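Local coordinates for protein fructosyl amine:oxygen oxidoreductase (Neosartorya fumigata, PDB 4WCT) that probably catalyses the FAD-dependent, oxygen-consuming oxidation of fructosyl amines, the Amadori products of glycation, and so acts as a deglycating enzyme, at residues 327-332 and 445-450; 335-340 and 350-355; 251-256 and 432-437. One frame throughout, in Å; residues are numbered along the deposited sequence.

All three contacts involve the large mixed sheet of this FAD-dependent oxidoreductase or the helix lying on it. Contacts 1 and 2 share helix 330-343, their centres about 15 Å apart, and they touch where Ile-328 CG2 meets Ala-355 CB at 4.0 Å. Contact 3 is buried nearer the flavin; its centre is about 17 Å from that of contact 1 and about 21 Å from that of contact 2. Neighbouring strands 253-263 and 352-362 connect contacts 2 and 3, and Arg-335 CD lies 3.6 Å from Gly-437 CA. Along the chain, contact 2 is nested within both other loops, whereas contacts 1 and 3 interleave; the C-terminal region is brought back once to the helix and once to the sheet.

Contact 1 of 3, residues 327-332 and 445-450; sequences QIPLEA and QQVGED
Val-447 turns its two methyls to different neighbours: with CG1 anti to the backbone N (chi1 180°), CG1 faces the ring of Pro-329, while CG2, set beside the backbone N, faces the carboxylate of Glu-331. The setting is the N-terminal end of helix 330-343, in an FAD-dependent oxidoreductase fold, against the loop after strand 442-443. Pro-329 holds the N-cap position of this helix, and its carbonyl O accepts a backbone hydrogen bond from Ala-332 N at 2.8 Å, within the first turn. Across the contact, Pro-329 CB lies 4.3 Å from Val-447 CG1, at the loose end of van der Waals range. The nearest CA pair, Pro-329 and Val-447, is 7.4 Å apart, and the two segments together bury 121 Å², which defines a modest surface contact. Glu-331 carries CG between its backbone N and carbonyl carbon (chi1 72°), and a bend at chi2 then brings the carboxylate obliquely past the valine; OE2 is 4.1 Å from Val-447 CG2. OE2 is hydrogen-bonded to Tyr-305 OH of strand 295-310, which ties the first helical turn to the sheet, while Trp-452 packs on both Pro-329 and Val-447 and extends the apolar patch. At the other end the loop presents backbone to a leucine methyl: Leu-330 CD1 stands 4.0 Å from Asp-450 O, a carbonyl that accepts a hydrogen bond from Lys-454 NZ.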
ATOM      1  N   GLN A 327     -12.180  11.716   6.966  1.00  9.51           N
ATOM      2  CA  GLN A 327     -13.405  11.784   6.151  1.00  9.39           C
ATOM      3  C   GLN A 327     -12.983  11.476   4.722  1.00  8.90           C
ATOM      4  O   GLN A 327     -11.795  11.434   4.429  1.00  8.77           O
ATOM      5  CB  GLN A 327     -14.019  13.207   6.185  1.00  9.52           C
ATOM      6  CG  GLN A 327     -14.412  13.779   7.553  1.00 10.75           C
ATOM      7  CD  GLN A 327     -15.464  13.007   8.318  1.00 10.78           C
ATOM      8  OE1 GLN A 327     -16.170  12.148   7.786  1.00 10.30           O
ATOM      9  NE2 GLN A 327     -15.600  13.353   9.612  1.00 13.12           N
ATOM     10  N   ILE A 328     -13.949  11.320   3.814  1.00  8.69           N
ATOM     11  CA  ILE A 328     -13.660  11.205   2.392  1.00  8.27           C
ATOM     12  C   ILE A 328     -14.548  12.161   1.613  1.00  8.61           C
ATOM     13  O   ILE A 328     -15.570  12.640   2.160  1.00  9.25           O
ATOM     14  CB  ILE A 328     -13.842   9.760   1.832  1.00  8.70           C
ATOM     15  CG1 ILE A 328     -15.290   9.283   1.981  1.00  9.27           C
ATOM     16  CG2 ILE A 328     -12.808   8.826   2.487  1.00  8.92           C
ATOM     17  CD1 ILE A 328     -15.524   7.878   1.457  1.00 10.26           C
ATOM     18  N   PRO A 329     -14.131  12.508   0.392  1.00  8.29           N
ATOM     19  CA  PRO A 329     -15.039  13.361  -0.358  1.00  8.94           C
ATOM     20  C   PRO A 329     -16.407  12.717  -0.544  1.00  8.65           C
ATOM     21  O   PRO A 329     -16.527  11.504  -0.726  1.00  8.94           O
ATOM     22  CB  PRO A 329     -14.311  13.575  -1.691  1.00  9.28           C
ATOM     23  CG  PRO A 329     -12.863  13.427  -1.339  1.00 10.48           C
ATOM     24  CD  PRO A 329     -12.862  12.299  -0.336  1.00  8.79           C
ATOM     25  N   LEU A 330     -17.437  13.547  -0.559  1.00  9.17           N
ATOM     26  CA  LEU A 330     -18.798  13.054  -0.775  1.00  8.92           C
ATOM     27  C   LEU A 330     -18.886  12.261  -2.075  1.00  7.90           C
ATOM     28  O   LEU A 330     -19.714  11.338  -2.188  1.00  9.50           O
ATOM     29  CB  LEU A 330     -19.777  14.215  -0.771  1.00  8.96           C
ATOM     30  CG  LEU A 330     -19.975  14.887   0.599  1.00  9.61           C
ATOM     31  CD1 LEU A 330     -20.806  16.147   0.446  1.00 11.40           C
ATOM     32  CD2 LEU A 330     -20.617  13.944   1.598  1.00 10.30           C
ATOM     33  N   GLU A 331     -18.168  12.706  -3.108  1.00  7.74           N
ATOM     34  CA  GLU A 331     -18.203  11.980  -4.388  1.00  9.36           C
ATOM     35  C   GLU A 331     -17.608  10.555  -4.257  1.00 10.83           C
ATOM     36  O   GLU A 331     -18.018   9.649  -4.985  1.00  7.95           O
ATOM     37  CB  GLU A 331     -17.520  12.783  -5.522  1.00 11.57           C
ATOM     38  CG  GLU A 331     -16.013  12.823  -5.353  1.00 13.02           C
ATOM     39  CD  GLU A 331     -15.337  14.146  -5.605  1.00 29.71           C
ATOM     40  OE1 GLU A 331     -15.708  14.895  -6.555  1.00 28.87           O
ATOM     41  OE2 GLU A 331     -14.231  14.292  -5.062  1.00 27.20           O
ATOM     42  N   ALA A 332     -16.731  10.354  -3.280  1.00  9.13           N
ATOM     43  CA  ALA A 332     -16.127   9.034  -3.079  1.00  8.09           C
ATOM     44  C   ALA A 332     -17.114   8.151  -2.307  1.00  7.62           C
ATOM     45  O   ALA A 332     -17.318   6.981  -2.672  1.00  8.18           O
ATOM     46  CB  ALA A 332     -14.809   9.132  -2.339  1.00  8.21           C
ATOM     47  N   GLN A 445      -7.206  20.107  -3.968  1.00 10.37           N
ATOM     48  CA  GLN A 445      -7.318  21.571  -3.964  1.00 12.01           C
ATOM     49  C   GLN A 445      -8.604  22.018  -4.657  1.00 16.99           C
ATOM     50  O   GLN A 445      -8.987  23.175  -4.515  1.00 17.23           O
ATOM     51  CB  GLN A 445      -6.112  22.208  -4.630  1.00 13.60           C
ATOM     52  CG  GLN A 445      -4.821  22.034  -3.838  1.00 14.52           C
ATOM     53  CD  GLN A 445      -4.805  22.836  -2.552  1.00 16.48           C
ATOM     54  OE1 GLN A 445      -5.044  24.051  -2.565  1.00 19.01           O
ATOM     55  NE2 GLN A 445      -4.676  22.144  -1.421  1.00 14.99           N
ATOM     56  N   GLN A 446      -9.224  21.125  -5.429  1.00 15.47           N
ATOM     57  CA  GLN A 446     -10.508  21.414  -6.079  1.00 15.03           C
ATOM     58  C   GLN A 446     -11.693  20.773  -5.375  1.00 17.73           C
ATOM     59  O   GLN A 446     -12.820  20.840  -5.866  1.00 16.76           O
ATOM     60  CB  GLN A 446     -10.451  20.968  -7.537  1.00 16.75           C
ATOM     61  CG  GLN A 446      -9.407  21.726  -8.339  1.00 21.55           C
ATOM     62  CD  GLN A 446      -9.278  21.254  -9.780  1.00 28.69           C
ATOM     63  OE1 GLN A 446      -9.340  20.060 -10.073  1.00 30.29           O
ATOM     64  NE2 GLN A 446      -9.029  22.197 -10.681  1.00 36.78           N
ATOM     65  N   VAL A 447     -11.466  20.248  -4.170  1.00 13.65           N
ATOM     66  CA  VAL A 447     -12.543  19.668  -3.364  1.00 13.83           C
ATOM     67  C   VAL A 447     -12.938  20.705  -2.343  1.00 14.82           C
ATOM     68  O   VAL A 447     -12.127  21.145  -1.565  1.00 16.66           O
ATOM     69  CB  VAL A 447     -12.136  18.327  -2.682  1.00 13.74           C
ATOM     70  CG1 VAL A 447     -13.277  17.771  -1.853  1.00 14.00           C
ATOM     71  CG2 VAL A 447     -11.726  17.296  -3.731  1.00 14.64           C
ATOM     72  N   GLY A 448     -14.215  21.098  -2.358  1.00 18.93           N
ATOM     73  CA  GLY A 448     -14.690  22.125  -1.442  1.00 22.52           C
ATOM     74  C   GLY A 448     -14.558  21.712   0.008  1.00 21.04           C
ATOM     75  O   GLY A 448     -14.743  20.548   0.349  1.00 16.73           O
ATOM     76  N   GLU A 449     -14.457  22.691   0.892  1.00 21.10           N
ATOM     77  CA  GLU A 449     -14.426  22.417   2.315  1.00 23.71           C
ATOM     78  C   GLU A 449     -15.685  21.718   2.806  1.00 16.04           C
ATOM     79  O   GLU A 449     -15.629  20.941   3.754  1.00 17.22           O
ATOM     80  CB  GLU A 449     -14.211  23.718   3.114  1.00 33.06           C
ATOM     81  CG  GLU A 449     -12.762  24.172   3.140  1.00 50.15           C
ATOM     82  CD  GLU A 449     -12.608  25.668   3.353  1.00 74.72           C
ATOM     83  OE1 GLU A 449     -12.807  26.126   4.500  1.00 93.09           O
ATOM     84  OE2 GLU A 449     -12.254  26.381   2.386  1.00 80.18           O
ATOM     85  N   ASP A 450     -16.817  21.973   2.153  1.00 13.87           N
ATOM     86  CA  ASP A 450     -18.081  21.418   2.576  1.00 14.83           C
ATOM     87  C   ASP A 450     -18.460  20.171   1.780  1.00 11.38           C
ATOM     88  O   ASP A 450     -19.571  19.665   1.889  1.00 14.47           O
ATOM     89  CB  ASP A 450     -19.201  22.457   2.443  1.00 19.39           C
ATOM     90  CG  ASP A 450     -19.377  22.940   1.027  1.00 26.06           C
ATOM     91  OD1 ASP A 450     -18.589  22.555   0.132  1.00 25.96           O
ATOM     92  OD2 ASP A 450     -20.189  23.857   0.845  1.00 33.67           O
TER

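Contact 2 of 3, residues 335-340 and 350-355; sequences RARDFL and RPLSFA
Arg-337 lays the end of its guanidinium against the backbone of Arg-350 and sets NH2 beside CG and CD2 of Leu-352. Its chain is extended from CG to NE, which carries the charged group from the helix to the loop. There NH1 and NH2 grip one acceptor end-on: NH1 donates to Arg-350 O at 2.7 Å and NH2 to the same Arg-350 O at 2.9 Å. The N-H...O angles, 152° and 139°, show the bend expected when two donors converge on one atom. The oxygen lies in the guanidinium plane, yet both nitrogens approach it from the same face of the carbonyl, tilted about 30° from that plane. Leu-352 CG packs 3.7 Å from Arg-337 NH2, bringing an apolar branch beside the gripping group. Further bonds fix the guanidinium: NH1 also donates to Ala-348 O, and NH2 forms a salt bridge with Glu-333, which probably helps to balance its charge. Arg-350 turns its own guanidinium to Glu-268. The arrangement is an end-on arginine grip, NH1 and NH2 both on one main-chain carbonyl, in a helix-loop-strand connection, joining helix 330-343 to the loop that leads into strand 352-362 of the large mixed sheet.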
ATOM      1  N   ARG A 335     -19.536   6.888  -4.865  1.00  7.15           N
ATOM      2  CA  ARG A 335     -18.990   5.795  -5.675  1.00  8.50           C
ATOM      3  C   ARG A 335     -19.023   4.481  -4.894  1.00  8.09           C
ATOM      4  O   ARG A 335     -19.318   3.426  -5.456  1.00  8.74           O
ATOM      5  CB  ARG A 335     -17.579   6.102  -6.167  1.00  9.97           C
ATOM      6  CG  ARG A 335     -17.532   7.175  -7.238  1.00 10.86           C
ATOM      7  CD  ARG A 335     -16.130   7.383  -7.786  1.00  9.89           C
ATOM      8  NE  ARG A 335     -15.201   7.808  -6.765  1.00  9.41           N
ATOM      9  CZ  ARG A 335     -14.723   9.037  -6.630  1.00 10.00           C
ATOM     10  NH1 ARG A 335     -15.116  10.009  -7.449  1.00  9.02           N
ATOM     11  NH2 ARG A 335     -13.840   9.292  -5.662  1.00  8.76           N
ATOM     12  N   ALA A 336     -18.721   4.557  -3.600  1.00  7.32           N
ATOM     13  CA  ALA A 336     -18.806   3.359  -2.747  1.00  7.72           C
ATOM     14  C   ALA A 336     -20.221   2.822  -2.704  1.00  8.11           C
ATOM     15  O   ALA A 336     -20.436   1.611  -2.766  1.00  7.97           O
ATOM     16  CB  ALA A 336     -18.312   3.623  -1.332  1.00  8.85           C
ATOM     17  N   ARG A 337     -21.203   3.706  -2.634  1.00  8.97           N
ATOM     18  CA  ARG A 337     -22.582   3.268  -2.567  1.00  7.92           C
ATOM     19  C   ARG A 337     -23.062   2.717  -3.896  1.00  9.00           C
ATOM     20  O   ARG A 337     -23.858   1.781  -3.929  1.00  9.30           O
ATOM     21  CB  ARG A 337     -23.480   4.410  -2.093  1.00  9.26           C
ATOM     22  CG  ARG A 337     -23.217   4.818  -0.666  1.00  9.76           C
ATOM     23  CD  ARG A 337     -24.261   5.773  -0.178  1.00 11.09           C
ATOM     24  NE  ARG A 337     -23.946   6.307   1.148  1.00 10.39           N
ATOM     25  CZ  ARG A 337     -24.086   5.633   2.285  1.00 11.06           C
ATOM     26  NH1 ARG A 337     -24.609   4.421   2.284  1.00  9.79           N
ATOM     27  NH2 ARG A 337     -23.689   6.157   3.451  1.00 10.70           N
ATOM     28  N   ASP A 338     -22.539   3.258  -4.993  1.00  8.48           N
ATOM     29  CA  ASP A 338     -22.772   2.696  -6.321  1.00 10.98           C
ATOM     30  C   ASP A 338     -22.245   1.245  -6.445  1.00  9.74           C
ATOM     31  O   ASP A 338     -22.961   0.358  -6.910  1.00 10.36           O
ATOM     32  CB  ASP A 338     -22.098   3.571  -7.374  1.00 12.43           C
ATOM     33  CG  ASP A 338     -22.192   2.979  -8.776  1.00 19.99           C
ATOM     34  OD1 ASP A 338     -23.294   3.010  -9.349  1.00 25.71           O
ATOM     35  OD2 ASP A 338     -21.197   2.402  -9.283  1.00 22.61           O
ATOM     36  N   PHE A 339     -21.040   0.994  -5.922  1.00  8.56           N
ATOM     37  CA  PHE A 339     -20.500  -0.361  -5.863  1.00  8.57           C
ATOM     38  C   PHE A 339     -21.433  -1.260  -5.059  1.00  8.75           C
ATOM     39  O   PHE A 339     -21.745  -2.384  -5.474  1.00  8.57           O
ATOM     40  CB  PHE A 339     -19.106  -0.357  -5.229  1.00  9.31           C
ATOM     41  CG  PHE A 339     -18.555  -1.721  -4.937  1.00  8.37           C
ATOM     42  CD1 PHE A 339     -17.798  -2.414  -5.870  1.00  7.53           C
ATOM     43  CD2 PHE A 339     -18.736  -2.285  -3.698  1.00  9.83           C
ATOM     44  CE1 PHE A 339     -17.281  -3.670  -5.593  1.00  7.63           C
ATOM     45  CE2 PHE A 339     -18.280  -3.559  -3.427  1.00 10.18           C
ATOM     46  CZ  PHE A 339     -17.543  -4.265  -4.391  1.00  8.91           C
ATOM     47  N   LEU A 340     -21.855  -0.781  -3.891  1.00  8.71           N
ATOM     48  CA  LEU A 340     -22.785  -1.557  -3.047  1.00  8.53           C
ATOM     49  C   LEU A 340     -24.110  -1.806  -3.763  1.00  8.86           C
ATOM     50  O   LEU A 340     -24.691  -2.887  -3.603  1.00  8.85           O
ATOM     51  CB  LEU A 340     -23.041  -0.862  -1.726  1.00  8.75           C
ATOM     52  CG  LEU A 340     -21.841  -0.832  -0.770  1.00  9.52           C
ATOM     53  CD1 LEU A 340     -22.228   0.056   0.385  1.00 11.59           C
ATOM     54  CD2 LEU A 340     -21.491  -2.241  -0.321  1.00 10.26           C
ATOM     55  N   ARG A 350     -26.731   2.267   4.050  1.00 11.22           N
ATOM     56  CA  ARG A 350     -26.356   2.229   5.468  1.00 10.89           C
ATOM     57  C   ARG A 350     -25.434   3.402   5.771  1.00 11.45           C
ATOM     58  O   ARG A 350     -24.582   3.788   4.954  1.00 11.21           O
ATOM     59  CB  ARG A 350     -25.642   0.939   5.802  1.00 11.06           C
ATOM     60  CG  ARG A 350     -26.534  -0.285   5.677  1.00 13.76           C
ATOM     61  CD  ARG A 350     -27.310  -0.542   6.945  1.00 18.14           C
ATOM     62  NE  ARG A 350     -26.484  -1.240   7.913  1.00 21.73           N
ATOM     63  CZ  ARG A 350     -26.411  -2.571   8.034  1.00 19.15           C
ATOM     64  NH1 ARG A 350     -27.306  -3.357   7.445  1.00 19.76           N
ATOM     65  NH2 ARG A 350     -25.569  -3.072   8.908  1.00 24.04           N
ATOM     66  N   PRO A 351     -25.580   3.975   6.959  1.00 11.97           N
ATOM     67  CA  PRO A 351     -24.670   5.044   7.348  1.00 11.35           C
ATOM     68  C   PRO A 351     -23.239   4.586   7.487  1.00 10.41           C
ATOM     69  O   PRO A 351     -22.976   3.439   7.838  1.00 11.06           O
ATOM     70  CB  PRO A 351     -25.217   5.506   8.702  1.00 15.46           C
ATOM     71  CG  PRO A 351     -25.940   4.341   9.233  1.00 19.86           C
ATOM     72  CD  PRO A 351     -26.459   3.555   8.067  1.00 16.65           C
ATOM     73  N   LEU A 352     -22.318   5.475   7.155  1.00 11.76           N
ATOM     74  CA  LEU A 352     -20.908   5.181   7.309  1.00 10.63           C
ATOM     75  C   LEU A 352     -20.545   5.348   8.770  1.00 11.48           C
ATOM     76  O   LEU A 352     -20.942   6.321   9.416  1.00 12.95           O
ATOM     77  CB  LEU A 352     -20.051   6.113   6.456  1.00 11.68           C
ATOM     78  CG  LEU A 352     -20.309   6.107   4.962  1.00 12.74           C
ATOM     79  CD1 LEU A 352     -19.272   7.021   4.304  1.00 13.80           C
ATOM     80  CD2 LEU A 352     -20.285   4.685   4.383  1.00 12.47           C
ATOM     81  N   SER A 353     -19.720   4.432   9.271  1.00  9.60           N
ATOM     82  CA  SER A 353     -19.244   4.501  10.631  1.00  9.81           C
ATOM     83  C   SER A 353     -17.864   5.101  10.765  1.00 10.89           C
ATOM     84  O   SER A 353     -17.409   5.456  11.888  1.00 11.53           O
ATOM     85  CB  SER A 353     -19.307   3.124  11.260  1.00 12.50           C
ATOM     86  OG  SER A 353     -18.426   2.226  10.634  1.00 13.97           O
ATOM     87  N   PHE A 354     -17.137   5.108   9.645  1.00 10.44           N
ATOM     88  CA  PHE A 354     -15.738   5.586   9.584  1.00  8.95           C
ATOM     89  C   PHE A 354     -15.413   5.841   8.127  1.00 10.29           C
ATOM     90  O   PHE A 354     -15.913   5.137   7.260  1.00  9.86           O
ATOM     91  CB  PHE A 354     -14.784   4.548  10.123  1.00  9.83           C
ATOM     92  CG  PHE A 354     -13.339   4.990  10.135  1.00 10.14           C
ATOM     93  CD1 PHE A 354     -12.912   5.987  10.995  1.00 13.28           C
ATOM     94  CD2 PHE A 354     -12.422   4.419   9.265  1.00  9.91           C
ATOM     95  CE1 PHE A 354     -11.575   6.405  10.992  1.00 13.95           C
ATOM     96  CE2 PHE A 354     -11.115   4.857   9.227  1.00 12.07           C
ATOM     97  CZ  PHE A 354     -10.688   5.845  10.086  1.00 13.26           C
ATOM     98  N   ALA A 355     -14.520   6.794   7.863  1.00  9.09           N
ATOM     99  CA  ALA A 355     -13.971   6.943   6.533  1.00  8.98           C
ATOM    100  C   ALA A 355     -12.652   7.711   6.619  1.00  8.82           C
ATOM    101  O   ALA A 355     -12.456   8.519   7.543  1.00  9.28           O
ATOM    102  CB  ALA A 355     -14.951   7.678   5.619  1.00  9.85           C
TER

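Contact 3 of 3, residues 251-256 and 432-437; sequences QLRPTA and QNRFGG
Arg-253 and Gln-432 approach from opposite directions and meet as a flat cation under an amide oxygen. The arginine leaves the strand with CG anti to the backbone N (chi1 -177°), then bends at chi3 (68°), which presents one guanidinium face to the loop. Gln-432, extended beyond CG, puts OE1 over the centre of that face, 3.3 Å above the plane and 3.4 Å from Arg-253 CZ. The amide is turned 48° from the guanidinium, and Arg-253 NH1 and NH2 lie close to OE1 but at angles too poor for a hydrogen bond. The contact is therefore probably electrostatic, the partial negative charge of OE1 facing the cation.

Arg-253 NE donates to Thr-255 OG1 at 2.9 Å, and that hydroxyl donates to Arg-253 O at 2.8 Å, two bonds that probably help to fix the guanidinium's rotation. Arg-434, extended from CG to NE, brings NH1 to the edge of the Arg-253 group, where water 1 accepts from Arg-253 NH2 at 3.0 Å and from Arg-434 NH1 at 2.9 Å.

Gln-432 OE1 accepts from Arg-426 NH2 and NE2 donates to Thr-363 O, while Arg-253 NH1 bonds the carbonyls of Ala-430 and Trp-428. Asp-362, salt-bridged to both arginines and probably offsetting their like charges, ends strand 352-362, antiparallel neighbour of strand 253-263; the loop between helix 410-413 and strand 442-443 is thus held against this pair, the side chain of Arg-434 about 7 Å from the bound FAD.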
ATOM      1  N   GLN A 251      10.438  10.864  -9.055  1.00  8.99           N
ATOM      2  CA  GLN A 251      10.191   9.446  -9.080  1.00  8.87           C
ATOM      3  C   GLN A 251       9.008   9.040  -8.205  1.00  8.79           C
ATOM      4  O   GLN A 251       8.447   7.956  -8.392  1.00  8.93           O
ATOM      5  CB  GLN A 251      11.425   8.642  -8.667  1.00 10.57           C
ATOM      6  CG  GLN A 251      12.587   8.756  -9.641  1.00 10.48           C
ATOM      7  CD  GLN A 251      13.788   7.993  -9.145  1.00 11.91           C
ATOM      8  OE1 GLN A 251      13.934   6.790  -9.389  1.00 11.48           O
ATOM      9  NE2 GLN A 251      14.552   8.634  -8.309  1.00 14.67           N
ATOM     10  N   LEU A 252       8.585   9.910  -7.301  1.00  9.80           N
ATOM     11  CA  LEU A 252       7.411   9.632  -6.464  1.00  8.00           C
ATOM     12  C   LEU A 252       6.289  10.593  -6.759  1.00  9.64           C
ATOM     13  O   LEU A 252       6.473  11.812  -6.732  1.00 10.61           O
ATOM     14  CB  LEU A 252       7.777   9.674  -4.979  1.00  8.62           C
ATOM     15  CG  LEU A 252       8.790   8.647  -4.463  1.00  8.42           C
ATOM     16  CD1 LEU A 252       8.988   8.867  -2.950  1.00 10.64           C
ATOM     17  CD2 LEU A 252       8.383   7.193  -4.734  1.00 11.30           C
ATOM     18  N   ARG A 253       5.064  10.053  -6.838  1.00  8.93           N
ATOM     19  CA  ARG A 253       3.864  10.866  -6.840  1.00  8.02           C
ATOM     20  C   ARG A 253       3.015  10.495  -5.644  1.00  7.21           C
ATOM     21  O   ARG A 253       2.348   9.478  -5.675  1.00  8.55           O
ATOM     22  CB  ARG A 253       3.054  10.659  -8.115  1.00  7.31           C
ATOM     23  CG  ARG A 253       1.849  11.543  -8.178  1.00  8.07           C
ATOM     24  CD  ARG A 253       0.936  11.267  -9.370  1.00  7.75           C
ATOM     25  NE  ARG A 253       0.281   9.971  -9.248  1.00  9.15           N
ATOM     26  CZ  ARG A 253      -0.411   9.396 -10.224  1.00  9.24           C
ATOM     27  NH1 ARG A 253      -0.618  10.047 -11.380  1.00  8.17           N
ATOM     28  NH2 ARG A 253      -0.876   8.170 -10.043  1.00  8.57           N
ATOM     29  N   PRO A 254       3.013  11.333  -4.597  1.00  7.14           N
ATOM     30  CA  PRO A 254       2.102  11.041  -3.504  1.00  7.54           C
ATOM     31  C   PRO A 254       0.651  11.127  -3.972  1.00  7.46           C
ATOM     32  O   PRO A 254       0.246  12.129  -4.546  1.00  9.18           O
ATOM     33  CB  PRO A 254       2.418  12.123  -2.467  1.00  8.20           C
ATOM     34  CG  PRO A 254       3.845  12.497  -2.750  1.00  8.32           C
ATOM     35  CD  PRO A 254       3.971  12.398  -4.249  1.00  8.83           C
ATOM     36  N   THR A 255      -0.118  10.086  -3.697  1.00  7.58           N
ATOM     37  CA  THR A 255      -1.457   9.920  -4.267  1.00  8.49           C
ATOM     38  C   THR A 255      -2.335   9.229  -3.231  1.00  8.17           C
ATOM     39  O   THR A 255      -1.848   8.373  -2.494  1.00  7.88           O
ATOM     40  CB  THR A 255      -1.416   9.074  -5.570  1.00  7.67           C
ATOM     41  OG1 THR A 255      -0.353   9.499  -6.419  1.00  8.94           O
ATOM     42  CG2 THR A 255      -2.725   9.122  -6.343  1.00  9.14           C
ATOM     43  N   ALA A 256      -3.596   9.669  -3.141  1.00  7.77           N
ATOM     44  CA  ALA A 256      -4.534   9.180  -2.127  1.00  7.71           C
ATOM     45  C   ALA A 256      -5.696   8.403  -2.698  1.00  7.81           C
ATOM     46  O   ALA A 256      -6.277   8.773  -3.726  1.00  8.68           O
ATOM     47  CB  ALA A 256      -5.053  10.317  -1.290  1.00  8.00           C
ATOM     48  N   GLN A 432      -1.995   5.842 -14.949  1.00  8.31           N
ATOM     49  CA  GLN A 432      -1.119   4.752 -14.477  1.00  8.99           C
ATOM     50  C   GLN A 432      -1.846   3.427 -14.255  1.00  9.13           C
ATOM     51  O   GLN A 432      -1.714   2.753 -13.208  1.00 10.23           O
ATOM     52  CB  GLN A 432      -0.334   5.238 -13.234  1.00 10.03           C
ATOM     53  CG  GLN A 432       0.538   6.456 -13.585  1.00 10.52           C
ATOM     54  CD  GLN A 432       1.707   6.698 -12.619  1.00  9.82           C
ATOM     55  OE1 GLN A 432       1.900   7.805 -12.090  1.00  9.46           O
ATOM     56  NE2 GLN A 432       2.505   5.671 -12.417  1.00 10.60           N
ATOM     57  N   ASN A 433      -2.659   3.074 -15.255  1.00  9.46           N
ATOM     58  CA  ASN A 433      -3.305   1.754 -15.329  1.00 10.81           C
ATOM     59  C   ASN A 433      -4.328   1.568 -14.232  1.00 11.14           C
ATOM     60  O   ASN A 433      -4.657   0.444 -13.862  1.00 12.16           O
ATOM     61  CB  ASN A 433      -2.280   0.606 -15.312  1.00 12.06           C
ATOM     62  CG  ASN A 433      -2.860  -0.704 -15.821  1.00 23.12           C
ATOM     63  OD1 ASN A 433      -3.708  -0.719 -16.734  1.00 21.41           O
ATOM     64  ND2 ASN A 433      -2.491  -1.810 -15.167  1.00 22.59           N
ATOM     65  N   ARG A 434      -4.910   2.666 -13.779  1.00  9.84           N
ATOM     66  CA  ARG A 434      -6.088   2.611 -12.923  1.00  8.61           C
ATOM     67  C   ARG A 434      -7.311   3.180 -13.610  1.00  9.10           C
ATOM     68  O   ARG A 434      -7.208   4.038 -14.481  1.00  9.63           O
ATOM     69  CB  ARG A 434      -5.848   3.385 -11.606  1.00  8.49           C
ATOM     70  CG  ARG A 434      -4.705   2.860 -10.719  1.00  8.99           C
ATOM     71  CD  ARG A 434      -4.696   3.532  -9.369  1.00  8.27           C
ATOM     72  NE  ARG A 434      -3.665   3.037  -8.440  1.00  9.67           N
ATOM     73  CZ  ARG A 434      -2.428   3.520  -8.364  1.00  8.49           C
ATOM     74  NH1 ARG A 434      -2.008   4.479  -9.178  1.00  8.97           N
ATOM     75  NH2 ARG A 434      -1.607   3.071  -7.437  1.00  9.59           N
ATOM     76  N   PHE A 435      -8.469   2.737 -13.136  1.00  9.44           N
ATOM     77  CA  PHE A 435      -9.752   3.092 -13.708  1.00  9.09           C
ATOM     78  C   PHE A 435     -10.770   3.427 -12.630  1.00 11.04           C
ATOM     79  O   PHE A 435     -10.521   3.237 -11.439  1.00  9.88           O
ATOM     80  CB  PHE A 435     -10.282   1.922 -14.523  1.00 10.57           C
ATOM     81  CG  PHE A 435      -9.365   1.515 -15.642  1.00 11.09           C
ATOM     82  CD1 PHE A 435      -8.349   0.593 -15.418  1.00 13.72           C
ATOM     83  CD2 PHE A 435      -9.354   2.263 -16.827  1.00 16.41           C
ATOM     84  CE1 PHE A 435      -7.402   0.343 -16.401  1.00 16.33           C
ATOM     85  CE2 PHE A 435      -8.376   2.049 -17.777  1.00 21.25           C
ATOM     86  CZ  PHE A 435      -7.427   1.066 -17.578  1.00 20.45           C
ATOM     87  N   GLY A 436     -11.902   3.945 -13.070  1.00  9.94           N
ATOM     88  CA  GLY A 436     -13.015   4.225 -12.183  1.00 11.06           C
ATOM     89  C   GLY A 436     -13.229   5.697 -11.892  1.00 10.07           C
ATOM     90  O   GLY A 436     -12.392   6.537 -12.219  1.00  9.69           O
ATOM     91  N   GLY A 437     -14.397   6.037 -11.363  1.00 10.05           N
ATOM     92  CA  GLY A 437     -14.727   7.416 -11.108  1.00 11.50           C
ATOM     93  C   GLY A 437     -14.675   8.244 -12.373  1.00 11.67           C
ATOM     94  O   GLY A 437     -15.117   7.814 -13.457  1.00 12.04           O
TER
HETATM   95  O   HOH W   1      -3.123   6.457 -11.000  1.00  7.45           O